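Protein of unknown function with a Fic domain (Bacteroides thetaiotaomicron VPI-5482, PDB 3CUC) is of unknown function but carries a Fic/DOC-family domain within a largely helical chain. Local coordinates at residues Q86-K91 with V210-G215; F99-N104 with G131-R136; N37-H42 with I221-K226; N231-C236 with L256-Y261; S5-L10 with S264-S269. All coordinates share one frame; numbering follows the deposited sequence.

Contact 1: residues Q86-K91 with V210-G215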
# COMPACT_ATOMS: atom_id res chain seq x y z
N GLN A 86 -10.86 -0.98 -8.43
CA GLN A 86 -11.99 -1.77 -8.90
C GLN A 86 -12.39 -2.86 -7.91
O GLN A 86 -13.58 -3.08 -7.67
CB GLN A 86 -11.65 -2.39 -10.25
CG GLN A 86 -12.80 -3.13 -10.88
CD GLN A 86 -12.49 -3.54 -12.29
OE1 GLN A 86 -12.28 -4.72 -12.57
NE2 GLN A 86 -12.46 -2.57 -13.19
N GLU A 87 -11.39 -3.54 -7.35
CA GLU A 87 -11.65 -4.59 -6.37
C GLU A 87 -12.30 -3.96 -5.14
O GLU A 87 -13.32 -4.45 -4.68
CB GLU A 87 -10.36 -5.32 -5.99
CG GLU A 87 -10.58 -6.74 -5.46
CD GLU A 87 -10.85 -7.77 -6.55
OE1 GLU A 87 -11.08 -7.36 -7.71
OE2 GLU A 87 -10.83 -8.98 -6.25
N ALA A 88 -11.71 -2.88 -4.64
CA ALA A 88 -12.26 -2.16 -3.48
C ALA A 88 -13.69 -1.65 -3.71
O ALA A 88 -14.53 -1.76 -2.82
CB ALA A 88 -11.36 -0.99 -3.10
N GLN A 89 -13.97 -1.10 -4.88
CA GLN A 89 -15.29 -0.53 -5.14
C GLN A 89 -16.40 -1.58 -5.11
O GLN A 89 -17.52 -1.28 -4.70
CB GLN A 89 -15.32 0.22 -6.47
CG GLN A 89 -14.69 1.61 -6.41
CD GLN A 89 -14.16 2.06 -7.77
OE1 GLN A 89 -14.73 1.73 -8.81
NE2 GLN A 89 -13.06 2.82 -7.76
N ASP A 90 -16.09 -2.80 -5.54
CA ASP A 90 -17.04 -3.90 -5.45
C ASP A 90 -17.07 -4.39 -4.00
O ASP A 90 -16.40 -5.35 -3.64
CB ASP A 90 -16.68 -5.03 -6.40
CG ASP A 90 -17.72 -6.14 -6.41
OD1 ASP A 90 -18.66 -6.12 -5.57
OD2 ASP A 90 -17.61 -7.05 -7.25
N LYS A 91 -17.90 -3.73 -3.20
CA LYS A 91 -17.87 -3.89 -1.75
C LYS A 91 -18.23 -5.29 -1.26
O LYS A 91 -17.89 -5.64 -0.13
CB LYS A 91 -18.81 -2.87 -1.10
CG LYS A 91 -18.38 -1.42 -1.31
CD LYS A 91 -19.59 -0.49 -1.26
CE LYS A 91 -19.28 0.87 -1.83
NZ LYS A 91 -20.54 1.55 -2.24
N VAL A 210 -7.98 -0.97 1.28
CA VAL A 210 -8.85 -0.86 2.43
C VAL A 210 -9.47 0.54 2.50
O VAL A 210 -10.70 0.68 2.59
CB VAL A 210 -8.10 -1.19 3.73
CG1 VAL A 210 -9.01 -1.00 4.94
CG2 VAL A 210 -7.56 -2.62 3.68
N LEU A 211 -8.63 1.56 2.43
CA LEU A 211 -9.10 2.94 2.53
C LEU A 211 -10.11 3.29 1.44
O LEU A 211 -11.11 3.94 1.70
CB LEU A 211 -7.93 3.92 2.47
CG LEU A 211 -6.91 3.90 3.61
CD1 LEU A 211 -5.81 4.93 3.36
CD2 LEU A 211 -7.58 4.17 4.92
N HIS A 212 -9.83 2.87 0.21
CA HIS A 212 -10.72 3.21 -0.91
C HIS A 212 -12.09 2.53 -0.75
O HIS A 212 -13.14 3.16 -0.97
CB HIS A 212 -10.09 2.81 -2.24
CG HIS A 212 -10.83 3.31 -3.43
ND1 HIS A 212 -10.96 4.66 -3.71
CD2 HIS A 212 -11.47 2.66 -4.43
CE1 HIS A 212 -11.66 4.80 -4.83
NE2 HIS A 212 -11.97 3.60 -5.28
N ARG A 213 -12.07 1.25 -0.38
CA ARG A 213 -13.29 0.48 -0.17
C ARG A 213 -14.24 1.18 0.80
O ARG A 213 -15.44 1.21 0.56
CB ARG A 213 -12.96 -0.92 0.35
CG ARG A 213 -14.12 -1.65 1.00
CD ARG A 213 -13.92 -3.15 0.95
NE ARG A 213 -14.07 -3.64 -0.41
CZ ARG A 213 -13.95 -4.91 -0.78
NH1 ARG A 213 -13.68 -5.85 0.11
NH2 ARG A 213 -14.12 -5.23 -2.05
N TYR A 214 -13.69 1.74 1.88
CA TYR A 214 -14.50 2.38 2.90
C TYR A 214 -14.58 3.91 2.75
O TYR A 214 -14.83 4.62 3.71
CB TYR A 214 -14.00 1.97 4.30
CG TYR A 214 -14.09 0.47 4.51
CD1 TYR A 214 -15.32 -0.16 4.59
CD2 TYR A 214 -12.95 -0.31 4.59
CE1 TYR A 214 -15.43 -1.53 4.76
CE2 TYR A 214 -13.04 -1.69 4.76
CZ TYR A 214 -14.29 -2.29 4.85
OH TYR A 214 -14.41 -3.65 5.02
N GLY A 215 -14.39 4.40 1.53
CA GLY A 215 -14.65 5.81 1.22
C GLY A 215 -13.65 6.83 1.75
O GLY A 215 -13.97 8.01 1.86
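H212 and R213 press the C-terminal turn of helix 199-213, which follows the Fic signature loop, against the last turn of helix 68-89, so that two helix C-termini meet. H212 comes first and offers its ring edge: CD2 lies 3.9 Å from A88 CB, and NE2 accepts a hydrogen bond from Q89 NE2 (2.8 Å, 175° at the hydrogen). The donor nitrogen lies close to the imidazole plane, although the amide itself is steeply inclined to the ring. R213 follows, with its CB 3.8 Å from A88 CB. A bend at its third torsion (chi3 -71°) swings the guanidinium across the end of helix 68-89. There R213 NE gives a straight bond (171°) to A88 O, 3.1 Å away, in the carbonyl plane and on a lone pair. R213 NH2 adds a weak bond to E87 O at 2.9 Å, while the backbone of K91 passes over one guanidinium face. R213 NH1 is taken up by R93 O, and R93 in turn forms salt bridges with E87 and D90, so the arginine ties the last turn of the helix to the chain that leaves it. Y214 starts away from the other helix, and its ring lies with one face on R213 CG. G215, with positive phi, closes a Schellman motif in which G215 N bonds to H212 O at 3.1 Å.

Contact 2: residues F99-N104 with G131-R136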
# COMPACT_ATOMS: atom_id res chain seq x y z
N PHE A 99 -6.47 -12.69 -5.79
CA PHE A 99 -6.34 -11.28 -6.16
C PHE A 99 -4.94 -10.77 -5.84
O PHE A 99 -4.34 -10.05 -6.65
CB PHE A 99 -7.39 -10.40 -5.47
CG PHE A 99 -7.21 -8.92 -5.74
CD1 PHE A 99 -7.54 -8.39 -6.98
CD2 PHE A 99 -6.70 -8.07 -4.76
CE1 PHE A 99 -7.37 -7.04 -7.24
CE2 PHE A 99 -6.53 -6.72 -5.01
CZ PHE A 99 -6.86 -6.20 -6.25
N ILE A 100 -4.42 -11.14 -4.67
CA ILE A 100 -3.10 -10.68 -4.24
C ILE A 100 -2.01 -11.24 -5.15
O ILE A 100 -1.06 -10.54 -5.50
CB ILE A 100 -2.81 -11.08 -2.77
CG1 ILE A 100 -3.81 -10.41 -1.83
CG2 ILE A 100 -1.40 -10.66 -2.38
CD1 ILE A 100 -3.75 -10.94 -0.41
N ARG A 101 -2.18 -12.50 -5.54
CA ARG A 101 -1.25 -13.16 -6.45
C ARG A 101 -1.28 -12.49 -7.83
O ARG A 101 -0.23 -12.24 -8.41
CB ARG A 101 -1.59 -14.65 -6.57
CG ARG A 101 -1.47 -15.43 -5.25
CD ARG A 101 -2.28 -16.73 -5.26
NE ARG A 101 -1.53 -17.78 -5.93
CZ ARG A 101 -0.65 -18.59 -5.33
NH1 ARG A 101 -0.41 -18.49 -4.03
NH2 ARG A 101 -0.01 -19.51 -6.04
N GLU A 102 -2.47 -12.20 -8.33
CA GLU A 102 -2.62 -11.50 -9.60
C GLU A 102 -2.00 -10.10 -9.53
O GLU A 102 -1.48 -9.58 -10.52
CB GLU A 102 -4.10 -11.40 -9.99
CG GLU A 102 -4.36 -10.84 -11.39
CD GLU A 102 -3.79 -11.73 -12.49
OE1 GLU A 102 -4.20 -12.90 -12.58
OE2 GLU A 102 -2.93 -11.25 -13.26
N LEU A 103 -2.06 -9.49 -8.35
CA LEU A 103 -1.47 -8.18 -8.11
C LEU A 103 0.05 -8.25 -8.27
O LEU A 103 0.65 -7.40 -8.92
CB LEU A 103 -1.83 -7.68 -6.71
CG LEU A 103 -1.97 -6.17 -6.48
CD1 LEU A 103 -2.86 -5.50 -7.52
CD2 LEU A 103 -2.51 -5.92 -5.08
N ASN A 104 0.65 -9.28 -7.68
CA ASN A 104 2.09 -9.50 -7.80
C ASN A 104 2.50 -9.75 -9.25
O ASN A 104 3.42 -9.12 -9.77
CB ASN A 104 2.52 -10.68 -6.93
CG ASN A 104 4.03 -10.82 -6.84
OD1 ASN A 104 4.62 -11.65 -7.53
ND2 ASN A 104 4.65 -9.99 -6.01
N GLY A 131 3.93 -13.82 -9.33
CA GLY A 131 2.57 -14.27 -8.99
C GLY A 131 2.51 -15.60 -8.24
O GLY A 131 1.45 -16.22 -8.18
N GLU A 132 3.64 -16.01 -7.67
CA GLU A 132 3.75 -17.29 -6.96
C GLU A 132 4.47 -17.06 -5.63
O GLU A 132 5.39 -16.24 -5.56
CB GLU A 132 4.55 -18.28 -7.81
CG GLU A 132 3.80 -18.82 -9.01
CD GLU A 132 2.83 -19.93 -8.65
OE1 GLU A 132 3.28 -21.05 -8.32
OE2 GLU A 132 1.60 -19.69 -8.69
N TYR A 133 4.07 -17.79 -4.60
CA TYR A 133 4.68 -17.64 -3.27
C TYR A 133 6.16 -18.05 -3.27
O TYR A 133 6.60 -18.83 -4.12
CB TYR A 133 3.89 -18.41 -2.20
CG TYR A 133 2.48 -17.91 -1.87
CD1 TYR A 133 2.08 -16.59 -2.11
CD2 TYR A 133 1.55 -18.77 -1.28
CE1 TYR A 133 0.79 -16.15 -1.79
CE2 TYR A 133 0.26 -18.34 -0.95
CZ TYR A 133 -0.12 -17.03 -1.21
OH TYR A 133 -1.40 -16.63 -0.88
N LYS A 134 6.92 -17.52 -2.30
CA LYS A 134 8.36 -17.75 -2.17
C LYS A 134 8.69 -19.24 -2.06
O LYS A 134 7.97 -19.97 -1.37
CB LYS A 134 8.91 -17.02 -0.94
N SER A 135 9.76 -19.67 -2.73
CA SER A 135 10.28 -21.06 -2.64
C SER A 135 11.66 -21.13 -1.95
O SER A 135 11.93 -22.08 -1.21
CB SER A 135 10.33 -21.73 -4.02
OG SER A 135 11.05 -20.94 -4.94
N ARG A 136 12.51 -20.13 -2.21
CA ARG A 136 13.71 -19.88 -1.39
C ARG A 136 13.35 -18.78 -0.36
O ARG A 136 12.62 -17.85 -0.71
CB ARG A 136 14.87 -19.42 -2.27
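R101 and N104, one turn apart on helix 97-107, hold the loop 131-136 as it returns from an unmodelled part of the chain, within the Fic/DOC family region. The close-fitting part is at G131, whose backbone lies against the helix. G131 N gives a bond to N104 OD1 (2.9 Å), in the amide carbonyl plane and on a lone pair, and G131 CA makes a CH...O contact with R101 O at 3.5 Å. N104 ND2 binds D197 O in the Fic signature loop, so both ends of the amide are used. Toward solvent the hold is looser. The R101 chain, bent at chi3 (82°), brings its guanidinium edge-on to the Y133 ring in a cation-pi contact, NH1 leading, 3.0 Å above the ring plane and over its centre. R101 NH2 meets E132 OE2 at 3.1 Å in a salt bridge whose hydrogen bond is weak, the two planes nearly perpendicular. Y133 OH is bonded to E97. The directional amide bond thus probably sets the loop's position, while the charge contacts may tolerate more movement.

Contact 3: residues N37-H42 with I221-K226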
# COMPACT_ATOMS: atom_id res chain seq x y z
N ASN A 37 2.26 6.30 -7.46
CA ASN A 37 3.09 5.49 -8.36
C ASN A 37 4.57 5.84 -8.21
O ASN A 37 5.43 4.95 -8.08
CB ASN A 37 2.64 5.64 -9.82
CG ASN A 37 1.39 4.82 -10.13
OD1 ASN A 37 1.36 3.61 -9.92
ND2 ASN A 37 0.37 5.48 -10.67
N TYR A 38 4.87 7.13 -8.20
CA TYR A 38 6.24 7.57 -8.07
C TYR A 38 6.83 7.09 -6.76
O TYR A 38 7.83 6.37 -6.76
CB TYR A 38 6.36 9.10 -8.15
CG TYR A 38 7.76 9.58 -7.87
CD1 TYR A 38 8.72 9.63 -8.89
CD2 TYR A 38 8.15 9.96 -6.59
CE1 TYR A 38 10.01 10.07 -8.63
CE2 TYR A 38 9.44 10.39 -6.32
CZ TYR A 38 10.37 10.44 -7.34
OH TYR A 38 11.64 10.87 -7.06
N ASN A 39 6.20 7.46 -5.66
CA ASN A 39 6.76 7.19 -4.34
C ASN A 39 6.83 5.71 -3.99
O ASN A 39 7.85 5.24 -3.49
CB ASN A 39 5.99 7.96 -3.27
CG ASN A 39 6.34 9.44 -3.25
OD1 ASN A 39 7.40 9.82 -2.76
ND2 ASN A 39 5.44 10.28 -3.75
N SER A 40 5.76 4.97 -4.26
CA SER A 40 5.71 3.56 -3.86
C SER A 40 6.81 2.78 -4.58
O SER A 40 7.42 1.90 -4.00
CB SER A 40 4.32 2.96 -4.11
OG SER A 40 4.19 1.64 -3.59
N ASN A 41 7.07 3.13 -5.84
CA ASN A 41 8.15 2.50 -6.60
C ASN A 41 9.54 3.05 -6.23
O ASN A 41 10.52 2.32 -6.23
CB ASN A 41 7.91 2.65 -8.10
CG ASN A 41 6.80 1.75 -8.61
OD1 ASN A 41 5.68 2.20 -8.82
ND2 ASN A 41 7.11 0.47 -8.80
N HIS A 42 9.61 4.34 -5.92
CA HIS A 42 10.88 4.94 -5.53
C HIS A 42 11.39 4.35 -4.22
O HIS A 42 12.59 4.15 -4.06
CB HIS A 42 10.77 6.46 -5.42
CG HIS A 42 11.97 7.18 -5.92
ND1 HIS A 42 12.14 7.50 -7.25
CD2 HIS A 42 13.08 7.63 -5.28
CE1 HIS A 42 13.29 8.13 -7.40
NE2 HIS A 42 13.88 8.23 -6.22
N ILE A 221 2.71 7.02 1.10
CA ILE A 221 3.90 6.99 1.94
C ILE A 221 5.03 7.53 1.08
O ILE A 221 5.37 6.92 0.06
CB ILE A 221 4.22 5.58 2.46
CG1 ILE A 221 3.06 5.05 3.30
CG2 ILE A 221 5.48 5.61 3.31
CD1 ILE A 221 3.19 3.59 3.67
N HIS A 222 5.58 8.68 1.46
CA HIS A 222 6.56 9.40 0.63
C HIS A 222 7.94 8.80 0.80
O HIS A 222 8.36 8.53 1.92
CB HIS A 222 6.59 10.88 0.99
CG HIS A 222 5.35 11.62 0.59
ND1 HIS A 222 5.24 12.31 -0.59
CD2 HIS A 222 4.16 11.75 1.22
CE1 HIS A 222 4.04 12.84 -0.68
NE2 HIS A 222 3.36 12.52 0.40
N SER A 223 8.66 8.59 -0.32
CA SER A 223 9.98 7.94 -0.26
C SER A 223 11.04 8.80 0.43
O SER A 223 12.04 8.27 0.92
CB SER A 223 10.46 7.51 -1.66
OG SER A 223 11.05 8.58 -2.37
N GLU A 224 10.84 10.11 0.48
CA GLU A 224 11.70 10.98 1.29
C GLU A 224 11.62 10.65 2.77
O GLU A 224 12.54 10.95 3.52
CB GLU A 224 11.35 12.45 1.05
CG GLU A 224 11.77 12.92 -0.33
CD GLU A 224 11.16 14.24 -0.73
OE1 GLU A 224 9.91 14.33 -0.81
OE2 GLU A 224 11.94 15.19 -0.98
N ASP A 225 10.53 10.02 3.20
CA ASP A 225 10.33 9.65 4.60
C ASP A 225 10.62 8.15 4.85
O ASP A 225 10.14 7.59 5.84
CB ASP A 225 8.88 9.98 5.00
CG ASP A 225 8.70 10.12 6.50
OD1 ASP A 225 9.55 10.76 7.15
OD2 ASP A 225 7.70 9.59 7.03
N LYS A 226 11.42 7.54 3.98
CA LYS A 226 11.65 6.09 4.00
C LYS A 226 12.22 5.57 5.31
O LYS A 226 11.78 4.55 5.83
CB LYS A 226 12.58 5.66 2.86
CG LYS A 226 12.92 4.16 2.82
CD LYS A 226 13.62 3.76 1.51
CE LYS A 226 13.90 2.27 1.46
NZ LYS A 226 14.67 1.87 0.25
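The linker that joins helix 199-213 to helix 226-240 is held at its short 3-10 turn by the end of helix 22-42, chiefly through N39 and S223. N39 carries its CG beside the backbone N (chi1 -76°), which directs the amide at the linker's main chain. Its OD1 accepts a nearly straight hydrogen bond from S223 N (3.0 Å, 168°), the donor tilted about 30° from the carbonyl plane. N39 ND2 is bonded to E35 O one turn back, fixing the rotation of the amide so that its oxygen faces the loop. N39 CB packs against I221 O at 3.5 Å, and OD1 also lies 3.5 Å from H222 CA, so the asparagine nestles along three successive linker residues. The H222 ring stands steeply inclined to the amide. Just after the 3-10 turn, D225 stands immediately before helix 226-240 and its OD2 probably hydrogen-bonds to Y261 OH, while K226 NZ reaches L43 O just past the end of helix 22-42. H42, on the next turn of helix 22-42, packs beside the S223 side chain: H42 CB and CD2 each lie 3.7 Å from S223 OG.

Contact 4: residues N231-C236 with L256-Y261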
# COMPACT_ATOMS: atom_id res chain seq x y z
N ASN A 231 11.68 2.84 10.34
CA ASN A 231 11.90 2.95 11.78
C ASN A 231 10.64 2.57 12.55
O ASN A 231 10.69 1.77 13.48
CB ASN A 231 12.35 4.37 12.16
CG ASN A 231 12.74 4.49 13.62
OD1 ASN A 231 11.90 4.44 14.53
ND2 ASN A 231 14.04 4.67 13.87
N ILE A 232 9.51 3.14 12.14
CA ILE A 232 8.23 2.90 12.82
C ILE A 232 7.91 1.39 12.82
O ILE A 232 7.55 0.84 13.85
CB ILE A 232 7.08 3.74 12.20
CG1 ILE A 232 7.38 5.25 12.30
CG2 ILE A 232 5.76 3.41 12.87
CD1 ILE A 232 6.90 5.90 13.57
N LEU A 233 8.10 0.73 11.67
CA LEU A 233 7.91 -0.73 11.59
C LEU A 233 8.98 -1.52 12.38
O LEU A 233 8.72 -2.64 12.82
CB LEU A 233 7.89 -1.19 10.13
CG LEU A 233 6.74 -0.69 9.24
CD1 LEU A 233 7.07 -0.85 7.76
CD2 LEU A 233 5.44 -1.42 9.56
N HIS A 234 10.17 -0.94 12.57
CA HIS A 234 11.24 -1.56 13.38
C HIS A 234 10.96 -1.50 14.89
O HIS A 234 11.52 -2.28 15.66
CB HIS A 234 12.60 -0.91 13.08
N GLN A 235 10.11 -0.56 15.30
CA GLN A 235 9.65 -0.46 16.70
C GLN A 235 8.60 -1.52 16.98
O GLN A 235 8.68 -2.23 18.00
CB GLN A 235 9.05 0.92 16.98
CG GLN A 235 10.02 2.08 16.89
CD GLN A 235 9.35 3.44 17.01
OE1 GLN A 235 8.12 3.57 16.89
NE2 GLN A 235 10.15 4.47 17.23
N CYS A 236 7.62 -1.61 16.09
CA CYS A 236 6.60 -2.66 16.13
C CYS A 236 7.21 -4.06 16.19
O CYS A 236 6.74 -4.92 16.94
CB CYS A 236 5.69 -2.56 14.89
SG CYS A 236 4.65 -1.08 14.82
N LEU A 256 0.74 0.07 17.25
CA LEU A 256 0.17 1.40 17.46
C LEU A 256 0.99 2.55 16.83
O LEU A 256 0.40 3.47 16.25
CB LEU A 256 -0.03 1.64 18.96
CG LEU A 256 -1.01 2.74 19.38
CD1 LEU A 256 -1.91 2.25 20.51
CD2 LEU A 256 -0.25 4.01 19.78
N PRO A 257 2.33 2.51 16.91
CA PRO A 257 3.10 3.57 16.24
C PRO A 257 2.88 3.63 14.71
O PRO A 257 2.90 4.72 14.13
CB PRO A 257 4.57 3.23 16.56
CG PRO A 257 4.52 2.26 17.68
CD PRO A 257 3.21 1.55 17.60
N PHE A 258 2.67 2.47 14.09
CA PHE A 258 2.41 2.41 12.65
C PHE A 258 0.97 2.82 12.33
O PHE A 258 0.71 3.37 11.25
CB PHE A 258 2.70 1.01 12.09
CG PHE A 258 2.52 0.89 10.60
CD1 PHE A 258 3.26 1.68 9.73
CD2 PHE A 258 1.61 -0.01 10.06
CE1 PHE A 258 3.09 1.58 8.36
CE2 PHE A 258 1.44 -0.12 8.69
CZ PHE A 258 2.18 0.68 7.83
N VAL A 259 0.04 2.54 13.24
CA VAL A 259 -1.34 3.01 13.07
C VAL A 259 -1.32 4.54 13.06
O VAL A 259 -1.94 5.16 12.20
CB VAL A 259 -2.30 2.50 14.18
CG1 VAL A 259 -3.71 2.99 13.92
CG2 VAL A 259 -2.28 0.97 14.25
N ASN A 260 -0.58 5.13 14.00
CA ASN A 260 -0.45 6.58 14.05
C ASN A 260 0.18 7.12 12.77
O ASN A 260 -0.27 8.14 12.24
CB ASN A 260 0.35 7.03 15.27
CG ASN A 260 -0.39 6.81 16.59
OD1 ASN A 260 -1.62 6.72 16.62
ND2 ASN A 260 0.36 6.73 17.68
N TYR A 261 1.20 6.42 12.27
CA TYR A 261 1.88 6.85 11.05
C TYR A 261 0.93 6.96 9.85
O TYR A 261 0.91 7.97 9.16
CB TYR A 261 3.04 5.91 10.72
CG TYR A 261 3.87 6.39 9.54
CD1 TYR A 261 4.47 7.65 9.57
CD2 TYR A 261 4.04 5.61 8.40
CE1 TYR A 261 5.21 8.11 8.49
CE2 TYR A 261 4.79 6.06 7.33
CZ TYR A 261 5.37 7.31 7.38
OH TYR A 261 6.11 7.76 6.31
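I232 is the main bump of this antiparallel helix pair, whose axes approach to 8.6 Å at 153°. Its CG2 methyl, anti to the backbone N, enters the hollow between P257, F258 and Y261. The methyl lies 3.4 Å from P257 O, 3.9 Å from P257 CB and 4.0 Å from F258 CB, with Y261 CB on the far wall. Beside it L233 sets CD2 almost centrally over one face of the F258 ring, 3.8 Å from the centroid and 12° off the normal, a CH-pi contact. One turn on, C236 SG fills the notch between F258 CB (4.0 Å) and the edge of the proline ring at P257 CD. Q235, at the exposed margin, brings OE1 to within 3.6 Å of P257 CB. The interface is thus almost wholly apolar, with the proline ring as a shoulder near the start of its helix. Helix 178-192 lies against both partners: Y187 touches L233 and C236, A183 touches F258 and V259, and H186 meets the F258 ring.

Contact 5: residues S5-L10 with S264-S269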
# COMPACT_ATOMS: atom_id res chain seq x y z
N SER A 5 -9.22 13.51 16.91
CA SER A 5 -9.72 14.90 17.14
C SER A 5 -9.45 15.76 15.89
O SER A 5 -10.38 16.23 15.24
CB SER A 5 -9.09 15.52 18.39
N ASN A 6 -8.17 15.96 15.55
CA ASN A 6 -7.82 16.68 14.33
C ASN A 6 -8.24 15.88 13.10
O ASN A 6 -8.87 16.41 12.19
CB ASN A 6 -6.32 16.98 14.26
CG ASN A 6 -5.95 17.81 13.05
OD1 ASN A 6 -6.67 18.73 12.67
ND2 ASN A 6 -4.81 17.50 12.44
N ILE A 7 -7.89 14.60 13.10
CA ILE A 7 -8.23 13.69 12.01
C ILE A 7 -9.74 13.47 11.86
O ILE A 7 -10.24 13.33 10.75
CB ILE A 7 -7.51 12.33 12.18
CG1 ILE A 7 -7.78 11.40 10.99
CG2 ILE A 7 -7.91 11.66 13.49
CD1 ILE A 7 -6.76 10.31 10.84
N LYS A 8 -10.45 13.44 12.98
CA LYS A 8 -11.90 13.21 12.96
C LYS A 8 -12.67 14.40 12.37
O LYS A 8 -13.71 14.22 11.73
CB LYS A 8 -12.41 12.90 14.38
CG LYS A 8 -12.09 11.48 14.83
CD LYS A 8 -12.55 11.22 16.24
CE LYS A 8 -12.31 9.78 16.65
NZ LYS A 8 -12.20 9.61 18.13
N GLN A 9 -12.14 15.59 12.58
CA GLN A 9 -12.73 16.82 12.07
C GLN A 9 -12.54 16.90 10.57
O GLN A 9 -13.45 17.29 9.83
CB GLN A 9 -12.04 18.01 12.72
CG GLN A 9 -12.74 19.33 12.61
CD GLN A 9 -12.10 20.35 13.53
OE1 GLN A 9 -12.73 20.81 14.49
NE2 GLN A 9 -10.84 20.69 13.26
N LEU A 10 -11.33 16.54 10.13
CA LEU A 10 -10.97 16.49 8.73
C LEU A 10 -11.82 15.46 7.99
O LEU A 10 -12.34 15.74 6.91
CB LEU A 10 -9.49 16.16 8.56
CG LEU A 10 -8.46 17.26 8.86
CD1 LEU A 10 -7.04 16.70 8.76
CD2 LEU A 10 -8.64 18.46 7.92
N SER A 264 -1.32 9.93 10.17
CA SER A 264 -0.70 11.19 9.78
C SER A 264 -0.69 11.36 8.25
O SER A 264 -0.85 12.47 7.73
CB SER A 264 0.70 11.32 10.37
OG SER A 264 1.56 10.34 9.84
N CYS A 265 -0.52 10.26 7.51
CA CYS A 265 -0.67 10.30 6.05
C CYS A 265 -2.09 10.63 5.67
O CYS A 265 -2.32 11.44 4.77
CB CYS A 265 -0.31 8.97 5.40
SG CYS A 265 1.32 8.40 5.81
N LEU A 266 -3.05 9.98 6.33
CA LEU A 266 -4.45 10.19 6.03
C LEU A 266 -4.84 11.63 6.31
O LEU A 266 -5.65 12.21 5.59
CB LEU A 266 -5.32 9.23 6.84
CG LEU A 266 -6.80 9.20 6.50
CD1 LEU A 266 -7.03 8.79 5.06
CD2 LEU A 266 -7.49 8.25 7.44
N ILE A 267 -4.24 12.23 7.35
CA ILE A 267 -4.41 13.66 7.62
C ILE A 267 -3.96 14.50 6.43
O ILE A 267 -4.65 15.43 6.03
CB ILE A 267 -3.65 14.10 8.90
CG1 ILE A 267 -4.39 13.62 10.15
CG2 ILE A 267 -3.52 15.62 8.96
CD1 ILE A 267 -3.66 13.89 11.44
N ARG A 268 -2.81 14.16 5.86
CA ARG A 268 -2.30 14.87 4.69
C ARG A 268 -3.24 14.73 3.50
O ARG A 268 -3.53 15.72 2.84
CB ARG A 268 -0.89 14.38 4.32
CG ARG A 268 -0.19 15.28 3.29
CD ARG A 268 0.97 14.58 2.56
NE ARG A 268 1.21 15.22 1.25
CZ ARG A 268 0.94 14.69 0.05
NH1 ARG A 268 0.43 13.46 -0.08
NH2 ARG A 268 1.20 15.40 -1.04
N SER A 269 -3.72 13.51 3.24
CA SER A 269 -4.63 13.23 2.11
C SER A 269 -5.94 13.97 2.27
O SER A 269 -6.43 14.60 1.32
CB SER A 269 -4.93 11.74 1.97
OG SER A 269 -3.78 10.98 1.66
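I267 faces I7, L10 and N6 where the N-terminal helix 6-16 lies along helix 256-277, the two running in broadly the same direction with axes 34° apart and 9.8 Å at closest approach. The side chains do not run alongside one another but meet at about right angles, and the two branches of I267 have different nearest partners. I267 CG1, anti to the carbonyl carbon, lies across I7 CB at 3.9 Å. Beyond it CD1 reaches N6 ND2 at the exposed margin, also 3.9 Å, a contact of methyl and amide without polar bonding. The other branch, CG2, points to the next turn of the short helix and meets L10 CD1 at 3.7 Å. I7 sends its longer arm anti to the backbone N (chi1 -176°), and the extended chain places CD1 against L266 CD2 at 4.0 Å, again crosswise. I267 is thus straddled by N6 and I7 at one level and L10 at the next, while I7 in turn fits between L266 and I267. The contact is made by van der Waals packing, mostly between apolar groups, on the outside of the fold. Later in helix 256-277, L10 also touches L270, T271 and I274, and I7 touches S263 just before the segment. Elsewhere on this helix, R268 forms a salt bridge with E35 of helix 22-42 and S269 OG bonds to M218 O, while L266 also packs on Y216.

Overall arrangement
Contacts 1 to 4 are partly buried, whereas contact 5 lies at the surface. Polar side chains gripping backbone are common to contacts 1, 2 and 3, where helix ends or loops offer carbonyls and amides, with side-chain pairs added in 1 and 2; contacts 4 and 5, between helix flanks, are essentially apolar and share helix 256-277. Contact 3 lies closest to the centre of the chain, about 11 Å away, and joins the other two through that same helix: D225 meets Y261 of contact 4, and H222 packs against R268 of contact 5. Contacts 1 and 2 adjoin through E87 and F99 on successive helices. Contacts 2 and 5 are the farthest apart, their centres about 33 Å from each other.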